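Local atomic coordinates of C-C motif chemokine 1 (Homo sapiens, PDB entry 4OIJ), a protein that acts as a secreted cytokine of the CC chemokine family, attracting monocytes but not neutrophils and binding the receptor CCR8. Residues A[9-14]-A[33-38]; A[17-22]-A[60-65]; A[28-33]-A[66-71]. All blocks are in the same frame, centred on the assembly; numbering follows the deposited sequence. Where two conformers were deposited one is given.

Contact 1: A[9-14]-A[33-38]; sequences SRCCFS and SICSNE. With SO4 (sulfate ion), chain L; SO4 (sulfate ion), chain H; SO4 (sulfate ion), chain G; SO4 (sulfate ion), chain E.
Cys11 and Cys35 supply the covalent part of this contact, a disulfide with SG to SG at 2.0 Å and a torsion of -92° about the S–S bond, close to the relaxed right angle. In Cys35, SG sits between the backbone N and the carbonyl carbon (chi1 63°), which turns it to face the strand 9-11, and the Arg10 carbonyl oxygen lies 3.6 Å from this sulfur.

The polar part belongs to Asn37. Its ND2 donates to Cys12 O over 2.9 Å, in the carbonyl plane but with a bent N–H···O angle of 132°, and gives a straighter bond to Ser36 O within its own loop. OD1 lies equally close to Cys12 O without a bond, so the amide's placement looks strained. A water accepts from Cys12 N at 2.8 Å; its very close approach to Cys35 O leaves a bond there doubtful.

Packing is light: the Ile34 CG2 methyl touches the Ser9 hydroxyl, OG, at 3.5 Å, and the apolar pair Phe13 CZ and Cys35 CB are 4.4 Å apart. Beyond the contact, Cys12 is disulfide-bonded to Cys51, and Ser9 and Cys11 pair antiparallel with a strand of the second subunit of the crystal assembly.

The adjacent cysteines, one bonded to the loop between strands 25-30 and 39-44, the other to strand 49-53, are the signature of CC chemokines and fasten the N-terminal region to the folded body.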
loop_
_atom_site.group_PDB
_atom_site.type_symbol
_atom_site.label_atom_id
_atom_site.label_comp_id
_atom_site.label_asym_id
_atom_site.label_seq_id
_atom_site.Cartn_x
_atom_site.Cartn_y
_atom_site.Cartn_z
ATOM N N SER A 9 -1.226 -3.278 4.797
ATOM C CA SER A 9 -1.925 -4.126 3.849
ATOM C C SER A 9 -2.253 -3.260 2.638
ATOM O O SER A 9 -2.535 -2.080 2.821
ATOM C CB SER A 9 -3.231 -4.649 4.467
ATOM O OG SER A 9 -3.014 -5.340 5.684
ATOM N N ARG A 10 -2.321 -3.846 1.437
ATOM C CA ARG A 10 -2.754 -3.129 0.224
ATOM C C ARG A 10 -4.177 -3.541 -0.073
ATOM O O ARG A 10 -4.433 -4.716 -0.385
ATOM C CB ARG A 10 -1.848 -3.418 -0.986
ATOM C CG ARG A 10 -0.519 -2.692 -0.875
ATOM C CD ARG A 10 0.309 -2.835 -2.145
ATOM N NE ARG A 10 1.690 -2.417 -1.919
ATOM C CZ ARG A 10 2.612 -3.162 -1.320
ATOM N NH1 ARG A 10 3.837 -2.695 -1.147
ATOM N NH2 ARG A 10 2.312 -4.379 -0.885
ATOM N N CYS A 11 -5.119 -2.605 0.063
ATOM C CA CYS A 11 -6.524 -2.952 -0.118
ATOM C C CYS A 11 -7.176 -2.137 -1.213
ATOM O O CYS A 11 -6.795 -0.985 -1.442
ATOM C CB CYS A 11 -7.288 -2.814 1.189
ATOM S SG CYS A 11 -6.511 -3.663 2.585
ATOM N N CYS A 12 -8.147 -2.742 -1.878
ATOM C CA CYS A 12 -8.879 -2.096 -2.963
ATOM C C CYS A 12 -10.290 -2.011 -2.534
ATOM O O CYS A 12 -10.972 -3.043 -2.530
ATOM C CB CYS A 12 -8.754 -2.914 -4.243
ATOM S SG CYS A 12 -7.190 -2.684 -5.095
ATOM N N PHE A 13 -10.730 -0.826 -2.074
ATOM C CA PHE A 13 -12.136 -0.672 -1.664
ATOM C C PHE A 13 -12.961 0.049 -2.765
ATOM O O PHE A 13 -14.173 0.163 -2.643
ATOM C CB PHE A 13 -12.245 0.008 -0.305
ATOM C CG PHE A 13 -11.531 -0.748 0.809
ATOM C CD1 PHE A 13 -11.986 -1.997 1.231
ATOM C CD2 PHE A 13 -10.462 -0.177 1.483
ATOM C CE1 PHE A 13 -11.354 -2.671 2.261
ATOM C CE2 PHE A 13 -9.838 -0.848 2.515
ATOM C CZ PHE A 13 -10.282 -2.093 2.899
ATOM N N SER A 14 -12.297 0.535 -3.839
ATOM C CA SER A 14 -12.951 1.190 -4.973
ATOM C C SER A 14 -12.290 0.618 -6.215
ATOM O O SER A 14 -11.073 0.409 -6.194
ATOM C CB SER A 14 -12.744 2.698 -4.925
ATOM O OG SER A 14 -13.078 3.305 -6.161
ATOM N N SER A 33 -4.283 -10.559 1.639
ATOM C CA SER A 33 -5.278 -11.581 1.967
ATOM C C SER A 33 -6.288 -11.218 3.037
ATOM O O SER A 33 -7.413 -11.709 2.966
ATOM C CB SER A 33 -4.608 -12.909 2.290
ATOM O OG SER A 33 -4.081 -13.500 1.113
ATOM N N ILE A 34 -5.911 -10.372 4.027
ATOM C CA ILE A 34 -6.826 -9.940 5.108
ATOM C C ILE A 34 -8.014 -9.108 4.571
ATOM O O ILE A 34 -9.108 -9.147 5.150
ATOM C CB ILE A 34 -6.061 -9.205 6.241
ATOM C CG1 ILE A 34 -6.951 -8.975 7.490
ATOM C CG2 ILE A 34 -5.388 -7.888 5.724
ATOM C CD1 ILE A 34 -6.265 -9.043 8.824
ATOM N N CYS A 35 -7.782 -8.370 3.475
ATOM C CA CYS A 35 -8.774 -7.485 2.853
ATOM C C CYS A 35 -8.964 -7.851 1.368
ATOM O O CYS A 35 -9.249 -6.957 0.564
ATOM C CB CYS A 35 -8.317 -6.032 3.006
ATOM S SG CYS A 35 -6.752 -5.649 2.159
ATOM N N SER A 36 -8.745 -9.136 0.992
ATOM C CA SER A 36 -8.782 -9.596 -0.404
ATOM C C SER A 36 -9.833 -8.957 -1.318
ATOM O O SER A 36 -9.464 -8.302 -2.302
ATOM C CB SER A 36 -8.779 -11.116 -0.497
ATOM O OG SER A 36 -7.486 -11.555 -0.881
ATOM N N ASN A 37 -11.127 -9.137 -0.984
ATOM C CA ASN A 37 -12.277 -8.583 -1.673
ATOM C C ASN A 37 -12.315 -8.700 -3.203
ATOM O O ASN A 37 -13.010 -7.922 -3.865
ATOM C CB ASN A 37 -12.679 -7.208 -1.092
ATOM C CG ASN A 37 -12.304 -5.914 -1.809
ATOM O OD1 ASN A 37 -12.967 -4.889 -1.567
ATOM N ND2 ASN A 37 -11.275 -5.906 -2.697
ATOM N N GLU A 38 -11.650 -9.739 -3.755
ATOM C CA GLU A 38 -11.619 -10.069 -5.192
ATOM C C GLU A 38 -11.021 -8.988 -6.092
ATOM O O GLU A 38 -11.272 -8.971 -7.294
ATOM C CB GLU A 38 -13.010 -10.508 -5.707
ATOM C CG GLU A 38 -13.145 -12.009 -5.920
ATOM C CD GLU A 38 -12.534 -12.588 -7.185
ATOM O OE1 GLU A 38 -11.993 -11.812 -8.007
ATOM O OE2 GLU A 38 -12.642 -13.820 -7.375
HETATM S S SO4 L . -9.909 -12.999 -3.604
HETATM O O1 SO4 L . -10.448 -13.731 -4.758
HETATM O O2 SO4 L . -11.004 -12.393 -2.828
HETATM O O3 SO4 L . -9.168 -13.931 -2.752
HETATM O O4 SO4 L . -8.981 -11.957 -4.074
HETATM S S SO4 H . 3.607 0.693 -1.861
HETATM O O1 SO4 H . 3.560 2.045 -1.243
HETATM O O2 SO4 H . 2.538 -0.078 -1.328
HETATM O O3 SO4 H . 3.411 0.744 -3.353
HETATM O O4 SO4 H . 4.894 0.068 -1.500
HETATM S S SO4 G . 6.169 -5.487 -1.556
HETATM O O1 SO4 G . 5.705 -5.047 -0.227
HETATM O O2 SO4 G . 6.759 -6.834 -1.435
HETATM O O3 SO4 G . 5.028 -5.533 -2.480
HETATM O O4 SO4 G . 7.160 -4.528 -2.067
HETATM S S SO4 E . -0.378 -10.701 2.347
HETATM O O1 SO4 E . -1.787 -10.957 2.614
HETATM O O2 SO4 E . 0.439 -11.484 3.305
HETATM O O3 SO4 E . -0.053 -11.116 0.976
HETATM O O4 SO4 E . -0.089 -9.252 2.509
HETATM O O HOH W 1 -8.841 -5.383 -1.379
#

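Contact 2: A[17-22]-A[60-65]; sequences EQEIPL and QRHRKM. With SO4 (sulfate ion), chain M; SO4 (sulfate ion), chain F.
The His62 imidazole has Leu22 over one face, with the Ile20 carbonyl and a sulfate oxygen (O4, 3.4 Å from His62 CE1) at its edge. Leu22 CB stands 4.2 Å from the ring centroid and only 9° off the normal, a CH-pi contact. At the edge, NE2 donates to Ile20 O almost in the ring plane, the carbonyl pointing nearly straight at the nitrogen; the 2.5 Å separation is shorter than usual and its exact value doubtful. Glu19 OE1 comes obliquely to His62 CE1 at 3.3 Å, its carboxylate plane turned 67° from the ring. Face and edge contacts together probably restrict rotation of the imidazole.

Leu22, with CG anti to the backbone N (chi1 -177°), reaches along the helix: CD1 touches His62 O, and CD2 meets Met65 SD at 3.7 Å. The Arg61 guanidinium spreads its edge between two sulfates, probably from the crystallisation liquor, with NE and NH2 holding one and NH1 and NH2 converging on O1 of the other.

Trp58 packs edge-to-face against His62, and Ile20 leans on Ile25 and Leu44 of the sheet. This is the chemokine fold, in which the N-loop lies beside the C-terminal helix that crosses the three-stranded sheet.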
loop_
_atom_site.group_PDB
_atom_site.type_symbol
_atom_site.label_atom_id
_atom_site.label_comp_id
_atom_site.label_asym_id
_atom_site.label_seq_id
_atom_site.Cartn_x
_atom_site.Cartn_y
_atom_site.Cartn_z
ATOM N N GLU A 17 -13.976 1.280 -13.264
ATOM C CA GLU A 17 -15.181 1.019 -14.063
ATOM C C GLU A 17 -14.760 0.785 -15.516
ATOM O O GLU A 17 -14.960 -0.306 -16.045
ATOM C CB GLU A 17 -16.204 2.187 -13.999
ATOM C CG GLU A 17 -15.748 3.374 -13.166
ATOM C CD GLU A 17 -15.553 4.731 -13.819
ATOM O OE1 GLU A 17 -15.043 4.788 -14.962
ATOM O OE2 GLU A 17 -15.805 5.747 -13.127
ATOM N N GLN A 18 -14.159 1.806 -16.146
ATOM C CA GLN A 18 -13.723 1.756 -17.538
ATOM C C GLN A 18 -12.551 0.780 -17.729
ATOM O O GLN A 18 -11.723 0.636 -16.834
ATOM C CB GLN A 18 -13.343 3.168 -18.034
ATOM C CG GLN A 18 -13.399 3.326 -19.548
ATOM C CD GLN A 18 -12.902 4.680 -20.001
ATOM O OE1 GLN A 18 -13.682 5.553 -20.391
ATOM N NE2 GLN A 18 -11.588 4.875 -20.005
ATOM N N GLU A 19 -12.475 0.151 -18.920
ATOM C CA GLU A 19 -11.398 -0.753 -19.267
ATOM C C GLU A 19 -10.118 0.053 -19.388
ATOM O O GLU A 19 -10.112 1.129 -20.003
ATOM C CB GLU A 19 -11.652 -1.464 -20.612
ATOM C CG GLU A 19 -10.936 -2.799 -20.667
ATOM C CD GLU A 19 -10.148 -3.215 -21.890
ATOM O OE1 GLU A 19 -10.174 -4.426 -22.204
ATOM O OE2 GLU A 19 -9.424 -2.369 -22.466
ATOM N N ILE A 20 -9.048 -0.450 -18.752
ATOM C CA ILE A 20 -7.727 0.162 -18.851
ATOM C C ILE A 20 -6.972 -0.540 -19.980
ATOM O O ILE A 20 -6.857 -1.772 -19.943
ATOM C CB ILE A 20 -6.954 0.068 -17.513
ATOM C CG1 ILE A 20 -7.666 0.906 -16.422
ATOM C CG2 ILE A 20 -5.479 0.480 -17.688
ATOM C CD1 ILE A 20 -7.354 0.499 -15.106
ATOM N N PRO A 21 -6.415 0.211 -20.961
ATOM C CA PRO A 21 -5.642 -0.439 -22.022
ATOM C C PRO A 21 -4.476 -1.256 -21.469
ATOM O O PRO A 21 -3.710 -0.765 -20.632
ATOM C CB PRO A 21 -5.186 0.738 -22.899
ATOM C CG PRO A 21 -6.194 1.806 -22.654
ATOM C CD PRO A 21 -6.476 1.669 -21.177
ATOM N N LEU A 22 -4.383 -2.527 -21.909
ATOM C CA LEU A 22 -3.321 -3.456 -21.521
ATOM C C LEU A 22 -1.921 -2.833 -21.671
ATOM O O LEU A 22 -1.120 -2.946 -20.744
ATOM C CB LEU A 22 -3.418 -4.782 -22.290
ATOM C CG LEU A 22 -2.395 -5.851 -21.909
ATOM C CD1 LEU A 22 -2.639 -6.384 -20.474
ATOM C CD2 LEU A 22 -2.391 -6.963 -22.918
ATOM N N GLN A 60 -9.439 -10.128 -15.910
ATOM C CA GLN A 60 -8.978 -11.518 -15.977
ATOM C C GLN A 60 -8.074 -11.739 -17.187
ATOM O O GLN A 60 -7.013 -12.352 -17.050
ATOM C CB GLN A 60 -10.180 -12.480 -16.037
ATOM C CG GLN A 60 -11.022 -12.519 -14.765
ATOM C CD GLN A 60 -12.285 -13.345 -14.890
ATOM O OE1 GLN A 60 -12.951 -13.390 -15.940
ATOM N NE2 GLN A 60 -12.670 -13.985 -13.794
ATOM N N ARG A 61 -8.500 -11.238 -18.366
ATOM C CA ARG A 61 -7.751 -11.353 -19.620
ATOM C C ARG A 61 -6.470 -10.522 -19.594
ATOM O O ARG A 61 -5.470 -10.951 -20.154
ATOM C CB ARG A 61 -8.618 -11.004 -20.844
ATOM C CG ARG A 61 -9.977 -11.709 -20.850
ATOM C CD ARG A 61 -10.703 -11.590 -22.158
ATOM N NE ARG A 61 -11.085 -10.222 -22.512
ATOM C CZ ARG A 61 -12.206 -9.620 -22.130
ATOM N NH1 ARG A 61 -13.057 -10.236 -21.317
ATOM N NH2 ARG A 61 -12.490 -8.398 -22.562
ATOM N N HIS A 62 -6.503 -9.339 -18.941
ATOM C CA HIS A 62 -5.344 -8.453 -18.768
ATOM C C HIS A 62 -4.321 -9.152 -17.854
ATOM O O HIS A 62 -3.127 -9.158 -18.166
ATOM C CB HIS A 62 -5.776 -7.106 -18.140
ATOM C CG HIS A 62 -6.340 -6.092 -19.101
ATOM N ND1 HIS A 62 -6.953 -6.465 -20.285
ATOM C CD2 HIS A 62 -6.407 -4.745 -18.988
ATOM C CE1 HIS A 62 -7.338 -5.338 -20.867
ATOM N NE2 HIS A 62 -7.039 -4.278 -20.122
ATOM N N ARG A 63 -4.802 -9.779 -16.755
ATOM C CA ARG A 63 -3.998 -10.498 -15.754
ATOM C C ARG A 63 -3.150 -11.587 -16.387
ATOM O O ARG A 63 -1.983 -11.746 -16.019
ATOM C CB ARG A 63 -4.919 -11.097 -14.666
ATOM C CG ARG A 63 -4.185 -11.733 -13.488
ATOM C CD ARG A 63 -5.123 -12.499 -12.576
ATOM N NE ARG A 63 -4.499 -12.782 -11.283
ATOM C CZ ARG A 63 -4.470 -13.979 -10.704
ATOM N NH1 ARG A 63 -5.041 -15.024 -11.294
ATOM N NH2 ARG A 63 -3.876 -14.140 -9.529
ATOM N N LYS A 64 -3.737 -12.331 -17.346
ATOM C CA LYS A 64 -3.072 -13.426 -18.061
ATOM C C LYS A 64 -1.926 -12.944 -18.956
ATOM O O LYS A 64 -1.004 -13.706 -19.217
ATOM C CB LYS A 64 -4.089 -14.233 -18.888
ATOM C CG LYS A 64 -4.987 -15.139 -18.050
ATOM C CD LYS A 64 -5.567 -16.285 -18.878
ATOM C CE LYS A 64 -6.116 -17.396 -18.011
ATOM N NZ LYS A 64 -6.467 -18.599 -18.811
ATOM N N MET A 65 -1.991 -11.688 -19.425
ATOM C CA MET A 65 -1.002 -11.092 -20.327
ATOM C C MET A 65 0.048 -10.209 -19.634
ATOM O O MET A 65 0.808 -9.509 -20.309
ATOM C CB MET A 65 -1.717 -10.359 -21.470
ATOM C CG MET A 65 -2.611 -11.274 -22.276
ATOM S SD MET A 65 -3.329 -10.424 -23.674
ATOM C CE MET A 65 -5.051 -11.018 -23.570
HETATM S S SO4 M . -9.268 -7.732 -24.183
HETATM O O1 SO4 M . -10.531 -7.089 -23.761
HETATM O O2 SO4 M . -9.195 -9.072 -23.607
HETATM O O3 SO4 M . -9.223 -7.837 -25.652
HETATM O O4 SO4 M . -8.104 -6.917 -23.746
HETATM S S SO4 F . -15.451 -7.119 -20.668
HETATM O O1 SO4 F . -15.028 -8.295 -21.441
HETATM O O2 SO4 F . -15.257 -7.377 -19.235
HETATM O O3 SO4 F . -14.694 -5.916 -21.106
HETATM O O4 SO4 F . -16.896 -6.866 -20.939
#

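Contact 3: A[28-33]-A[66-71]; sequences YRNTSS and LRHCPS. With SO4 (sulfate ion), chain J; SO4 (sulfate ion), chain I; SO4 (sulfate ion), chain E; SO4 (sulfate ion), chain G.
Tyr28 holds its CG between the backbone N and the carbonyl carbon (chi1 78°), and this torsion swings the phenol beneath the His68 imidazole although its CB leads away from the segment 66-71. In this chemokine fold the meeting joins strand 25-30, at the rim of the three-stranded sheet, to the chain that leaves helix 57-64. The two rings are inclined by 47° with centroids 4.3 Å apart, neither parallel nor perpendicular; Tyr28 CZ lies under the rim of the imidazole, and OH comes within 2.9 Å of His68 NE2.

The backbones are joined by a single bridge at Tyr28 and His68. Tyr28 N donates to Arg67 O, and Tyr28 O accepts from Cys69 N at 2.9 Å, so both polar backbone atoms of Tyr28 are engaged. Leu66 CB adds apolar contact at Tyr28 CD2. With alanine in place of Tyr28, the His68 ring would probably lose the phenol it packs on and a gap would open beside Leu66.

Farther along, Arg29, in one of its two conformers, extends from CG to NE and lays one face of its guanidinium over Cys69 CB, while NH2 gives Pro70 O a weak bond of 3.3 Å. Cys69 is itself disulfide-bonded to Cys27, which pins the tail covalently beside the strand, and Arg63 of the helix packs on the Tyr28 ring.

Sulfates gather around these basic and amide groups. His68 N donates to two oxygens of one, which also receives Arg67 NH2. Another is gripped from the strand side by Asn30, whose backbone N reaches O4 at 3.0 Å and whose ND2 reaches O1 at 2.6 Å.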
loop_
_atom_site.group_PDB
_atom_site.type_symbol
_atom_site.label_atom_id
_atom_site.label_comp_id
_atom_site.label_asym_id
_atom_site.label_seq_id
_atom_site.Cartn_x
_atom_site.Cartn_y
_atom_site.Cartn_z
ATOM N N TYR A 28 0.942 -6.527 -12.318
ATOM C CA TYR A 28 -0.116 -6.576 -11.317
ATOM C C TYR A 28 0.354 -7.134 -9.960
ATOM O O TYR A 28 1.288 -7.933 -9.903
ATOM C CB TYR A 28 -1.348 -7.366 -11.828
ATOM C CG TYR A 28 -1.180 -8.867 -11.774
ATOM C CD1 TYR A 28 -1.560 -9.593 -10.646
ATOM C CD2 TYR A 28 -0.586 -9.560 -12.825
ATOM C CE1 TYR A 28 -1.394 -10.974 -10.583
ATOM C CE2 TYR A 28 -0.441 -10.945 -12.785
ATOM C CZ TYR A 28 -0.839 -11.647 -11.657
ATOM O OH TYR A 28 -0.660 -13.010 -11.586
ATOM N N ARG A 29 -0.318 -6.703 -8.892
ATOM C CA ARG A 29 -0.098 -7.142 -7.510
ATOM C C ARG A 29 -1.436 -7.652 -6.988
ATOM O O ARG A 29 -2.488 -7.125 -7.385
ATOM C CB ARG A 29 0.331 -5.966 -6.607
ATOM C CG ARG A 29 1.773 -5.493 -6.760
ATOM C CD ARG A 29 2.196 -4.610 -5.588
ATOM N NE ARG A 29 3.371 -3.789 -5.902
ATOM C CZ ARG A 29 4.634 -4.165 -5.718
ATOM N NH1 ARG A 29 4.913 -5.366 -5.225
ATOM N NH2 ARG A 29 5.627 -3.348 -6.036
ATOM N N ASN A 30 -1.414 -8.635 -6.099
ATOM C CA ASN A 30 -2.648 -9.087 -5.482
ATOM C C ASN A 30 -2.872 -8.170 -4.279
ATOM O O ASN A 30 -1.907 -7.602 -3.753
ATOM C CB ASN A 30 -2.509 -10.517 -5.006
ATOM C CG ASN A 30 -2.606 -11.490 -6.132
ATOM O OD1 ASN A 30 -3.651 -11.660 -6.767
ATOM N ND2 ASN A 30 -1.509 -12.140 -6.411
ATOM N N THR A 31 -4.131 -7.998 -3.866
ATOM C CA THR A 31 -4.434 -7.234 -2.649
ATOM C C THR A 31 -4.012 -8.149 -1.469
ATOM O O THR A 31 -3.996 -9.372 -1.625
ATOM C CB THR A 31 -5.944 -6.987 -2.533
ATOM O OG1 THR A 31 -6.581 -8.244 -2.629
ATOM C CG2 THR A 31 -6.488 -6.074 -3.608
ATOM N N SER A 32 -3.736 -7.587 -0.303
ATOM C CA SER A 32 -3.369 -8.399 0.877
ATOM C C SER A 32 -4.564 -9.286 1.268
ATOM O O SER A 32 -5.718 -8.838 1.183
ATOM C CB SER A 32 -2.972 -7.499 2.035
ATOM O OG SER A 32 -1.968 -6.596 1.613
ATOM N N SER A 33 -4.283 -10.559 1.639
ATOM C CA SER A 33 -5.278 -11.581 1.967
ATOM C C SER A 33 -6.288 -11.218 3.037
ATOM O O SER A 33 -7.413 -11.709 2.966
ATOM C CB SER A 33 -4.608 -12.909 2.290
ATOM O OG SER A 33 -4.081 -13.500 1.113
ATOM N N LEU A 66 0.096 -10.264 -18.286
ATOM C CA LEU A 66 1.041 -9.514 -17.464
ATOM C C LEU A 66 1.795 -10.417 -16.493
ATOM O O LEU A 66 1.348 -11.525 -16.198
ATOM C CB LEU A 66 0.316 -8.433 -16.643
ATOM C CG LEU A 66 -0.341 -7.293 -17.406
ATOM C CD1 LEU A 66 -1.472 -6.632 -16.531
ATOM C CD2 LEU A 66 0.715 -6.306 -17.968
ATOM N N ARG A 67 2.914 -9.914 -15.967
ATOM C CA ARG A 67 3.688 -10.579 -14.910
ATOM C C ARG A 67 3.393 -9.887 -13.546
ATOM O O ARG A 67 2.874 -8.769 -13.539
ATOM C CB ARG A 67 5.187 -10.539 -15.233
ATOM C CG ARG A 67 5.513 -11.152 -16.607
ATOM C CD ARG A 67 6.781 -11.953 -16.596
ATOM N NE ARG A 67 6.927 -12.762 -17.807
ATOM C CZ ARG A 67 6.650 -14.061 -17.885
ATOM N NH1 ARG A 67 6.831 -14.716 -19.024
ATOM N NH2 ARG A 67 6.177 -14.711 -16.829
ATOM N N HIS A 68 3.702 -10.565 -12.406
ATOM C CA HIS A 68 3.543 -10.030 -11.042
ATOM C C HIS A 68 4.544 -8.891 -10.853
ATOM O O HIS A 68 5.684 -9.027 -11.306
ATOM C CB HIS A 68 3.856 -11.124 -10.008
ATOM C CG HIS A 68 2.653 -11.844 -9.499
ATOM N ND1 HIS A 68 1.975 -11.413 -8.370
ATOM C CD2 HIS A 68 2.044 -12.953 -9.981
ATOM C CE1 HIS A 68 0.970 -12.259 -8.215
ATOM N NE2 HIS A 68 0.969 -13.204 -9.157
ATOM N N CYS A 69 4.140 -7.775 -10.199
ATOM C CA CYS A 69 5.044 -6.633 -9.959
ATOM C C CYS A 69 6.226 -7.051 -9.113
ATOM O O CYS A 69 6.002 -7.756 -8.134
ATOM C CB CYS A 69 4.309 -5.473 -9.299
ATOM S SG CYS A 69 3.244 -4.526 -10.400
ATOM N N PRO A 70 7.476 -6.660 -9.462
ATOM C CA PRO A 70 8.618 -7.060 -8.618
ATOM C C PRO A 70 8.691 -6.251 -7.331
ATOM O O PRO A 70 8.172 -5.146 -7.241
ATOM C CB PRO A 70 9.843 -6.829 -9.519
ATOM C CG PRO A 70 9.413 -5.774 -10.471
ATOM C CD PRO A 70 7.916 -5.849 -10.621
ATOM N N SER A 71 9.369 -6.824 -6.347
ATOM C CA SER A 71 9.610 -6.270 -5.025
ATOM C C SER A 71 11.106 -6.270 -4.834
ATOM O O SER A 71 11.829 -6.850 -5.649
ATOM C CB SER A 71 8.980 -7.173 -3.981
ATOM O OG SER A 71 9.449 -6.815 -2.698
HETATM S S SO4 J . 4.739 -13.865 -13.090
HETATM O O1 SO4 J . 5.192 -13.855 -14.467
HETATM O O2 SO4 J . 4.874 -15.258 -12.556
HETATM O O3 SO4 J . 5.605 -12.913 -12.343
HETATM O O4 SO4 J . 3.306 -13.431 -13.036
HETATM S S SO4 I . 1.130 -11.306 -4.516
HETATM O O1 SO4 I . 0.407 -12.581 -4.685
HETATM O O2 SO4 I . 0.623 -10.615 -3.302
HETATM O O3 SO4 I . 2.559 -11.605 -4.351
HETATM O O4 SO4 I . 0.964 -10.434 -5.690
HETATM S S SO4 E . -0.378 -10.701 2.347
HETATM O O1 SO4 E . -1.787 -10.957 2.614
HETATM O O2 SO4 E . 0.439 -11.484 3.305
HETATM O O3 SO4 E . -0.053 -11.116 0.976
HETATM O O4 SO4 E . -0.089 -9.252 2.509
HETATM S S SO4 G . 6.169 -5.487 -1.556
HETATM O O1 SO4 G . 5.705 -5.047 -0.227
HETATM O O2 SO4 G . 6.759 -6.834 -1.435
HETATM O O3 SO4 G . 5.028 -5.533 -2.480
HETATM O O4 SO4 G . 7.160 -4.528 -2.067
HETATM O O HOH W 2 -1.223 -14.772 -8.484
#

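In the fold
The three contacts show how a small chemokine is closed by crossing connections. Along the chain the segments run 9-14, 17-22, 28-33, 33-38, 60-65 and 66-71, and every pair of contacts interleaves. Contacts 1 and 2 lie on opposite sides of the chain's centre, their centres about 18 Å apart, and both touch the second subunit of the crystal assembly; the centre of contact 3 is about 12 Å from that of contact 1 and 14 Å from that of contact 2. Contact 3 touches both: it shares Ser33 with the first, where Arg10 N probably bonds Ser32 OG, and meets the second through Leu22 and Leu66. Strand 9-11, strand 25-30 and helix 57-64 are thereby linked.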